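Local coordinates for resiniferatoxin-binding, phosphotriesterase-related protein (Rhodobacter sphaeroides 2.4.1, PDB 3K2G) that binds two zinc ions in a TIM-barrel pocket and probably hydrolyses phosphate ester bonds, at residues E35-D40 with R119-E124; W213-H218 with S242-V247. All coordinates share one frame; numbering follows the deposited sequence.

Contact 1. Residues E35-D40 with R119-E124; sequences EHLQND and RRISAE. With ZN (zinc ion), chain I.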
ATOM      1  N   GLU B  35      -8.472   3.051 -32.230  1.00 12.17           N
ATOM      2  CA  GLU B  35      -9.760   3.731 -32.358  1.00 13.64           C
ATOM      3  C   GLU B  35     -10.616   3.038 -33.408  1.00 15.75           C
ATOM      4  O   GLU B  35     -10.094   2.474 -34.372  1.00 17.30           O
ATOM      5  CB  GLU B  35      -9.566   5.181 -32.806  1.00 11.75           C
ATOM      6  CG  GLU B  35      -8.617   6.012 -31.967  1.00 14.78           C
ATOM      7  CD  GLU B  35      -9.115   6.233 -30.548  1.00 15.30           C
ATOM      8  OE1 GLU B  35     -10.346   6.250 -30.337  1.00 15.40           O
ATOM      9  OE2 GLU B  35      -8.267   6.404 -29.644  1.00 15.70           O
ATOM     10  N   HIS B  36     -11.932   3.071 -33.220  1.00 17.36           N
ATOM     11  CA  HIS B  36     -12.831   2.487 -34.201  1.00 18.53           C
ATOM     12  C   HIS B  36     -13.529   3.671 -34.846  1.00 20.16           C
ATOM     13  O   HIS B  36     -14.100   4.512 -34.148  1.00 17.32           O
ATOM     14  CB  HIS B  36     -13.841   1.568 -33.524  1.00 18.51           C
ATOM     15  CG  HIS B  36     -13.212   0.393 -32.850  1.00 19.25           C
ATOM     16  ND1 HIS B  36     -12.816  -0.733 -33.536  1.00 16.92           N
ATOM     17  CD2 HIS B  36     -12.851   0.197 -31.560  1.00 17.43           C
ATOM     18  CE1 HIS B  36     -12.235  -1.572 -32.700  1.00 19.64           C
ATOM     19  NE2 HIS B  36     -12.242  -1.031 -31.496  1.00 17.69           N
ATOM     20  N   LEU B  37     -13.461   3.748 -36.174  1.00 18.99           N
ATOM     21  CA  LEU B  37     -14.077   4.851 -36.900  1.00 19.47           C
ATOM     22  C   LEU B  37     -15.489   4.502 -37.342  1.00 19.80           C
ATOM     23  O   LEU B  37     -16.338   5.377 -37.494  1.00 18.73           O
ATOM     24  CB  LEU B  37     -13.205   5.222 -38.098  1.00 18.51           C
ATOM     25  CG  LEU B  37     -11.782   5.563 -37.643  1.00 19.43           C
ATOM     26  CD1 LEU B  37     -10.947   6.017 -38.825  1.00 19.53           C
ATOM     27  CD2 LEU B  37     -11.839   6.649 -36.579  1.00 19.29           C
ATOM     28  N   GLN B  38     -15.714   3.208 -37.534  1.00 20.21           N
ATOM     29  CA  GLN B  38     -17.000   2.645 -37.932  1.00 22.03           C
ATOM     30  C   GLN B  38     -16.975   1.214 -37.403  1.00 23.13           C
ATOM     31  O   GLN B  38     -15.941   0.559 -37.466  1.00 23.46           O
ATOM     32  CB  GLN B  38     -17.127   2.599 -39.460  1.00 22.08           C
ATOM     33  CG  GLN B  38     -17.264   3.939 -40.166  1.00 21.74           C
ATOM     34  CD  GLN B  38     -18.599   4.605 -39.894  1.00 23.85           C
ATOM     35  OE1 GLN B  38     -18.761   5.321 -38.905  1.00 25.01           O
ATOM     36  NE2 GLN B  38     -19.569   4.355 -40.763  1.00 21.88           N
ATOM     37  N   ASN B  39     -18.089   0.719 -36.879  1.00 24.07           N
ATOM     38  CA  ASN B  39     -18.114  -0.654 -36.388  1.00 25.44           C
ATOM     39  C   ASN B  39     -19.531  -1.120 -36.104  1.00 26.88           C
ATOM     40  O   ASN B  39     -20.490  -0.368 -36.267  1.00 25.82           O
ATOM     41  CB  ASN B  39     -17.264  -0.795 -35.117  1.00 26.12           C
ATOM     42  CG  ASN B  39     -17.908  -0.144 -33.904  1.00 26.94           C
ATOM     43  OD1 ASN B  39     -18.955   0.499 -34.011  1.00 25.71           O
ATOM     44  ND2 ASN B  39     -17.278  -0.301 -32.744  1.00 22.96           N
ATOM     45  N   ASP B  40     -19.651  -2.368 -35.667  1.00 29.39           N
ATOM     46  CA  ASP B  40     -20.945  -2.957 -35.348  1.00 32.29           C
ATOM     47  C   ASP B  40     -20.825  -3.846 -34.109  1.00 33.01           C
ATOM     48  O   ASP B  40     -20.201  -4.906 -34.153  1.00 32.96           O
ATOM     49  CB  ASP B  40     -21.449  -3.763 -36.551  1.00 34.78           C
ATOM     50  CG  ASP B  40     -22.751  -4.483 -36.266  1.00 37.45           C
ATOM     51  OD1 ASP B  40     -23.680  -3.845 -35.726  1.00 37.31           O
ATOM     52  OD2 ASP B  40     -22.845  -5.687 -36.591  1.00 39.93           O
ATOM     53  N   ARG B 119     -11.102   4.788 -46.283  1.00 25.08           N
ATOM     54  CA  ARG B 119     -10.490   5.629 -47.304  1.00 26.50           C
ATOM     55  C   ARG B 119     -11.218   6.962 -47.462  1.00 27.42           C
ATOM     56  O   ARG B 119     -10.591   8.005 -47.667  1.00 27.58           O
ATOM     57  CB  ARG B 119     -10.438   4.879 -48.639  1.00 27.78           C
ATOM     58  CG  ARG B 119      -9.274   3.897 -48.725  1.00 26.75           C
ATOM     59  CD  ARG B 119      -9.306   3.060 -49.994  1.00 28.62           C
ATOM     60  NE  ARG B 119      -8.025   2.389 -50.217  1.00 30.79           N
ATOM     61  CZ  ARG B 119      -7.773   1.551 -51.219  1.00 31.82           C
ATOM     62  NH1 ARG B 119      -8.719   1.264 -52.104  1.00 31.53           N
ATOM     63  NH2 ARG B 119      -6.567   1.009 -51.344  1.00 31.40           N
ATOM     64  N   ARG B 120     -12.541   6.940 -47.360  1.00 28.33           N
ATOM     65  CA  ARG B 120     -13.293   8.180 -47.481  1.00 29.52           C
ATOM     66  C   ARG B 120     -12.951   9.059 -46.282  1.00 27.50           C
ATOM     67  O   ARG B 120     -12.790  10.273 -46.412  1.00 27.15           O
ATOM     68  CB  ARG B 120     -14.798   7.905 -47.520  1.00 31.42           C
ATOM     69  CG  ARG B 120     -15.639   9.172 -47.526  1.00 34.07           C
ATOM     70  CD  ARG B 120     -17.126   8.872 -47.502  1.00 37.82           C
ATOM     71  NE  ARG B 120     -17.889  10.050 -47.095  1.00 40.31           N
ATOM     72  CZ  ARG B 120     -19.191  10.049 -46.822  1.00 40.61           C
ATOM     73  NH1 ARG B 120     -19.895   8.928 -46.914  1.00 41.20           N
ATOM     74  NH2 ARG B 120     -19.786  11.171 -46.441  1.00 41.98           N
ATOM     75  N   ILE B 121     -12.825   8.437 -45.114  1.00 27.49           N
ATOM     76  CA  ILE B 121     -12.494   9.182 -43.906  1.00 25.50           C
ATOM     77  C   ILE B 121     -11.100   9.798 -44.012  1.00 24.76           C
ATOM     78  O   ILE B 121     -10.911  10.978 -43.718  1.00 23.02           O
ATOM     79  CB  ILE B 121     -12.566   8.277 -42.658  1.00 25.92           C
ATOM     80  CG1 ILE B 121     -13.995   7.751 -42.493  1.00 24.27           C
ATOM     81  CG2 ILE B 121     -12.127   9.052 -41.428  1.00 25.43           C
ATOM     82  CD1 ILE B 121     -14.176   6.786 -41.348  1.00 23.82           C
ATOM     83  N   SER B 122     -10.126   9.002 -44.444  1.00 25.38           N
ATOM     84  CA  SER B 122      -8.765   9.505 -44.584  1.00 26.52           C
ATOM     85  C   SER B 122      -8.727  10.591 -45.654  1.00 27.25           C
ATOM     86  O   SER B 122      -8.037  11.598 -45.505  1.00 26.76           O
ATOM     87  CB  SER B 122      -7.803   8.376 -44.963  1.00 26.43           C
ATOM     88  OG  SER B 122      -8.071   7.886 -46.264  1.00 28.43           O
ATOM     89  N   ALA B 123      -9.480  10.388 -46.729  1.00 28.09           N
ATOM     90  CA  ALA B 123      -9.512  11.361 -47.813  1.00 30.55           C
ATOM     91  C   ALA B 123     -10.088  12.708 -47.377  1.00 30.57           C
ATOM     92  O   ALA B 123      -9.505  13.755 -47.655  1.00 30.17           O
ATOM     93  CB  ALA B 123     -10.310  10.809 -48.991  1.00 30.75           C
ATOM     94  N   GLU B 124     -11.219  12.684 -46.679  1.00 31.74           N
ATOM     95  CA  GLU B 124     -11.860  13.923 -46.241  1.00 32.31           C
ATOM     96  C   GLU B 124     -11.280  14.589 -44.996  1.00 31.58           C
ATOM     97  O   GLU B 124     -11.486  15.783 -44.787  1.00 31.70           O
ATOM     98  CB  GLU B 124     -13.357  13.693 -46.031  1.00 34.04           C
ATOM     99  CG  GLU B 124     -14.114  13.368 -47.306  1.00 36.74           C
ATOM    100  CD  GLU B 124     -15.598  13.205 -47.067  1.00 38.60           C
ATOM    101  OE1 GLU B 124     -16.176  14.058 -46.365  1.00 39.71           O
ATOM    102  OE2 GLU B 124     -16.189  12.234 -47.586  1.00 40.94           O
TER
HETATM  103 ZN    ZN I 400     -11.272  -1.738 -29.689  1.00 22.19          ZN
HETATM  104  O   HOH W   1     -11.951  -2.861 -28.230  1.00 19.45           O

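Contact 2. Residues W213-H218 with S242-V247; sequences WFRLAH and SHMDPV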
ATOM      1  N   TRP B 213     -10.126  -6.830 -17.265  1.00 20.12           N
ATOM      2  CA  TRP B 213     -10.388  -6.973 -15.825  1.00 21.51           C
ATOM      3  C   TRP B 213      -9.926  -8.347 -15.383  1.00 21.48           C
ATOM      4  O   TRP B 213     -10.188  -8.737 -14.268  1.00 21.65           O
ATOM      5  CB  TRP B 213     -11.882  -6.758 -15.510  1.00 20.19           C
ATOM      6  CG  TRP B 213     -12.279  -5.331 -15.532  1.00 21.11           C
ATOM      7  CD1 TRP B 213     -12.299  -4.470 -14.474  1.00 21.18           C
ATOM      8  CD2 TRP B 213     -12.701  -4.585 -16.671  1.00 22.44           C
ATOM      9  NE1 TRP B 213     -12.712  -3.226 -14.884  1.00 20.63           N
ATOM     10  CE2 TRP B 213     -12.964  -3.268 -16.233  1.00 21.66           C
ATOM     11  CE3 TRP B 213     -12.882  -4.901 -18.026  1.00 22.09           C
ATOM     12  CZ2 TRP B 213     -13.399  -2.264 -17.101  1.00 21.15           C
ATOM     13  CZ3 TRP B 213     -13.315  -3.904 -18.893  1.00 21.97           C
ATOM     14  CH2 TRP B 213     -13.569  -2.599 -18.426  1.00 21.47           C
ATOM     15  N   PHE B 214      -9.249  -9.084 -16.261  1.00 20.86           N
ATOM     16  CA  PHE B 214      -8.713 -10.391 -15.877  1.00 21.81           C
ATOM     17  C   PHE B 214      -7.192 -10.294 -16.012  1.00 22.09           C
ATOM     18  O   PHE B 214      -6.681  -9.202 -16.251  1.00 18.94           O
ATOM     19  CB  PHE B 214      -9.281 -11.515 -16.754  1.00 23.68           C
ATOM     20  CG  PHE B 214     -10.709 -11.864 -16.437  1.00 27.29           C
ATOM     21  CD1 PHE B 214     -11.012 -12.905 -15.559  1.00 28.80           C
ATOM     22  CD2 PHE B 214     -11.753 -11.115 -16.974  1.00 28.11           C
ATOM     23  CE1 PHE B 214     -12.337 -13.193 -15.220  1.00 29.24           C
ATOM     24  CE2 PHE B 214     -13.085 -11.393 -16.640  1.00 29.23           C
ATOM     25  CZ  PHE B 214     -13.375 -12.434 -15.761  1.00 29.03           C
ATOM     26  N   ARG B 215      -6.470 -11.405 -15.858  1.00 21.55           N
ATOM     27  CA  ARG B 215      -5.007 -11.384 -15.963  1.00 22.96           C
ATOM     28  C   ARG B 215      -4.487 -12.501 -16.871  1.00 22.45           C
ATOM     29  O   ARG B 215      -3.698 -13.338 -16.437  1.00 21.76           O
ATOM     30  CB  ARG B 215      -4.388 -11.536 -14.571  1.00 25.47           C
ATOM     31  CG  ARG B 215      -4.876 -10.514 -13.545  1.00 29.28           C
ATOM     32  CD  ARG B 215      -4.210  -9.156 -13.719  1.00 32.44           C
ATOM     33  NE  ARG B 215      -4.669  -8.197 -12.718  1.00 34.87           N
ATOM     34  CZ  ARG B 215      -5.747  -7.432 -12.849  1.00 36.50           C
ATOM     35  NH1 ARG B 215      -6.486  -7.498 -13.946  1.00 35.74           N
ATOM     36  NH2 ARG B 215      -6.093  -6.609 -11.871  1.00 36.26           N
ATOM     37  N   LEU B 216      -4.920 -12.503 -18.129  1.00 21.38           N
ATOM     38  CA  LEU B 216      -4.515 -13.533 -19.089  1.00 21.94           C
ATOM     39  C   LEU B 216      -3.364 -13.123 -20.012  1.00 19.93           C
ATOM     40  O   LEU B 216      -2.961 -13.895 -20.885  1.00 21.73           O
ATOM     41  CB  LEU B 216      -5.719 -13.935 -19.956  1.00 22.96           C
ATOM     42  CG  LEU B 216      -6.937 -14.557 -19.262  1.00 23.51           C
ATOM     43  CD1 LEU B 216      -8.058 -14.773 -20.274  1.00 24.20           C
ATOM     44  CD2 LEU B 216      -6.543 -15.876 -18.623  1.00 24.51           C
ATOM     45  N   ALA B 217      -2.837 -11.919 -19.820  1.00 20.31           N
ATOM     46  CA  ALA B 217      -1.761 -11.401 -20.667  1.00 19.16           C
ATOM     47  C   ALA B 217      -0.517 -12.283 -20.798  1.00 18.71           C
ATOM     48  O   ALA B 217       0.004 -12.456 -21.903  1.00 16.95           O
ATOM     49  CB  ALA B 217      -1.360 -10.007 -20.200  1.00 20.22           C
ATOM     50  N   HIS B 218      -0.027 -12.834 -19.689  1.00 16.97           N
ATOM     51  CA  HIS B 218       1.160 -13.677 -19.768  1.00 16.72           C
ATOM     52  C   HIS B 218       0.882 -14.958 -20.554  1.00 17.25           C
ATOM     53  O   HIS B 218       1.754 -15.452 -21.265  1.00 15.88           O
ATOM     54  CB  HIS B 218       1.697 -13.996 -18.368  1.00 16.76           C
ATOM     55  CG  HIS B 218       2.570 -12.917 -17.798  1.00 15.71           C
ATOM     56  ND1 HIS B 218       3.806 -12.604 -18.322  1.00 16.17           N
ATOM     57  CD2 HIS B 218       2.374 -12.059 -16.769  1.00 17.73           C
ATOM     58  CE1 HIS B 218       4.331 -11.601 -17.643  1.00 18.07           C
ATOM     59  NE2 HIS B 218       3.480 -11.250 -16.694  1.00 15.17           N
ATOM     60  N   SER B 242      -6.076  -2.982 -15.187  1.00 18.24           N
ATOM     61  CA  SER B 242      -5.101  -3.642 -14.326  1.00 17.69           C
ATOM     62  C   SER B 242      -4.069  -2.668 -13.770  1.00 17.96           C
ATOM     63  O   SER B 242      -2.980  -3.065 -13.352  1.00 16.86           O
ATOM     64  CB  SER B 242      -4.406  -4.793 -15.077  1.00 18.54           C
ATOM     65  OG  SER B 242      -3.769  -4.354 -16.266  1.00 16.38           O
ATOM     66  N   HIS B 243      -4.433  -1.387 -13.748  1.00 17.89           N
ATOM     67  CA  HIS B 243      -3.564  -0.330 -13.240  1.00 18.07           C
ATOM     68  C   HIS B 243      -3.104  -0.569 -11.802  1.00 18.24           C
ATOM     69  O   HIS B 243      -2.048  -0.086 -11.400  1.00 17.54           O
ATOM     70  CB  HIS B 243      -4.295   1.011 -13.289  1.00 19.20           C
ATOM     71  CG  HIS B 243      -5.411   1.123 -12.295  1.00 19.65           C
ATOM     72  ND1 HIS B 243      -5.210   1.525 -10.991  1.00 19.71           N
ATOM     73  CD2 HIS B 243      -6.736   0.863 -12.409  1.00 21.10           C
ATOM     74  CE1 HIS B 243      -6.364   1.510 -10.346  1.00 21.85           C
ATOM     75  NE2 HIS B 243      -7.305   1.113 -11.184  1.00 19.71           N
HETATM   76  N   MSE B 244      -3.905  -1.302 -11.034  1.00 19.04           N
HETATM   77  CA  MSE B 244      -3.593  -1.584  -9.630  1.00 21.42           C
HETATM   78  C   MSE B 244      -2.751  -2.836  -9.426  1.00 19.79           C
HETATM   79  O   MSE B 244      -2.584  -3.301  -8.298  1.00 18.11           O
HETATM   80  CB  MSE B 244      -4.880  -1.714  -8.798  1.00 24.81           C
HETATM   81  CG  MSE B 244      -6.182  -1.785  -9.586  1.00 33.85           C
HETATM   82 SE   MSE B 244      -6.402  -3.348 -10.752  1.00 42.36          SE
HETATM   83  CE  MSE B 244      -7.127  -4.640  -9.439  1.00 37.33           C
ATOM     84  N   ASP B 245      -2.222  -3.374 -10.517  1.00 18.25           N
ATOM     85  CA  ASP B 245      -1.400  -4.571 -10.457  1.00 19.18           C
ATOM     86  C   ASP B 245      -0.078  -4.245 -11.165  1.00 18.74           C
ATOM     87  O   ASP B 245       0.194  -4.754 -12.249  1.00 18.43           O
ATOM     88  CB  ASP B 245      -2.129  -5.722 -11.172  1.00 18.43           C
ATOM     89  CG  ASP B 245      -1.541  -7.082 -10.849  1.00 20.26           C
ATOM     90  OD1 ASP B 245      -0.377  -7.134 -10.399  1.00 20.49           O
ATOM     91  OD2 ASP B 245      -2.237  -8.100 -11.058  1.00 18.20           O
ATOM     92  N   PRO B 246       0.760  -3.387 -10.553  1.00 19.09           N
ATOM     93  CA  PRO B 246       2.048  -2.996 -11.143  1.00 18.26           C
ATOM     94  C   PRO B 246       3.014  -4.129 -11.496  1.00 17.11           C
ATOM     95  O   PRO B 246       3.761  -4.031 -12.474  1.00 14.51           O
ATOM     96  CB  PRO B 246       2.624  -2.024 -10.111  1.00 18.71           C
ATOM     97  CG  PRO B 246       2.012  -2.487  -8.823  1.00 20.72           C
ATOM     98  CD  PRO B 246       0.587  -2.771  -9.227  1.00 19.89           C
ATOM     99  N   VAL B 247       3.017  -5.195 -10.702  1.00 16.05           N
ATOM    100  CA  VAL B 247       3.899  -6.319 -10.989  1.00 17.48           C
ATOM    101  C   VAL B 247       3.472  -6.941 -12.320  1.00 16.88           C
ATOM    102  O   VAL B 247       4.289  -7.167 -13.210  1.00 16.68           O
ATOM    103  CB  VAL B 247       3.843  -7.372  -9.856  1.00 18.57           C
ATOM    104  CG1 VAL B 247       4.580  -8.647 -10.276  1.00 17.06           C
ATOM    105  CG2 VAL B 247       4.470  -6.792  -8.592  1.00 19.25           C
TER

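Contact 1. Residues E35-D40 with R119-E124
Leu37 and Ile121 meet through aliphatic carbons alone, and their meeting accounts for most of the 104 Å² buried between the two segments. CD1 of Ile121 lies 3.7 Å from CB of Leu37, while its distance to Leu37 CD1 is 4.2 Å, so the end of the isoleucine chain rests against the root and one branch of the leucine. Ile121 is extended along its CG1 arm (chi2 177°), which carries CD1 away from the helix backbone and bridges a gap of 8.4 Å between Leu37 CA and Ile121 CA. The two side chains run at a slant to one another. A lighter touch comes from Gln38, whose CG is 4.4 Å from Ile121 CD1.

Metal coordination belongs to the neighbouring residue. His36 NE2 binds a zinc ion at 2.2 Å, and water 1 is a further ligand of that ion; His34, Glu177 and Asp304 complete the shell. Thr107 is hydrogen-bonded to ND1 of His36 through OG1, a second-shell bond that restrains rotation of the imidazole.

On the helix, Arg120 NE donates to Glu124 OE2 at 2.8 Å with an angle of 154° at the hydrogen, the acceptor lying near the guanidinium plane, and its NH2 pairs with Asp86 of helix 85-97.

The metal-bearing loop thus has helix 115-125 behind it. Leu118 of that helix also touches Leu37, Leu85 of helix 85-97 reaches both Gln38 and Ile121, and Glu35 is joined by backbone bonding to Val104 in strand 102-105.

Contact 2. Residues W213-H218 with S242-V247
Arg215 reaches across to Asp245 with its guanidinium turned 57° from the carboxylate plane, so the two groups meet through one nitrogen and one oxygen instead of a flat, two-pronged pair. NE donates to Asp245 OD2 at 2.9 Å, with 145° at the hydrogen; OD2 accepts on its anti lone pair and lies close to the guanidinium plane. The arginine chain bends at chi2 (-78°), then folds back far enough for NH1 to donate to Phe214 O at 2.9 Å. That carbonyl is approached from above its plane. Two bonds to different nitrogens thereby fix the rotation of the group.

Both segments lead from a loop into a barrel helix, 217-226 and 246-255, of the TIM-barrel fold. Asp245 is the N-cap of the second: its OD1 accepts from Tyr248 N, leaving OD2 to take the arginine, and a type I turn from Ser242 to Asp245 leads into that helix.

Ser242 CB lies over one guanidinium face, toward its rim, 3.6 Å from Arg215 NH1, while its OG bonds to Met239 O. Met244, a selenomethionine, comes to the edge instead, its CE in the guanidinium plane and 3.3 Å from Arg215 NH2. Tyr248 adds a cation-pi contact to Arg215. Asp245 also packs on His293 of a neighbouring subunit.

How the contacts relate
Contact 1 closes along the chain before contact 2 opens, and the two lie on opposite sides of the chain's centre: their centres are 31 Å apart and their nearest atoms about 13 Å, without touching. Contact 1 includes a zinc ligand, His36, and a residue of the dithiol pocket, Asp40, yet its apolar interface stands back: the Leu37 side chain is about 10 Å from that of Asp304, and the Gln38 side chain about 11 Å from the bound dithiol. Contact 2 supplies no metal ligand; the Ser242 side chain is about 8 Å from that of His238, which binds the other zinc, and about 14 Å from a zinc ion. Only contact 2 touches another subunit.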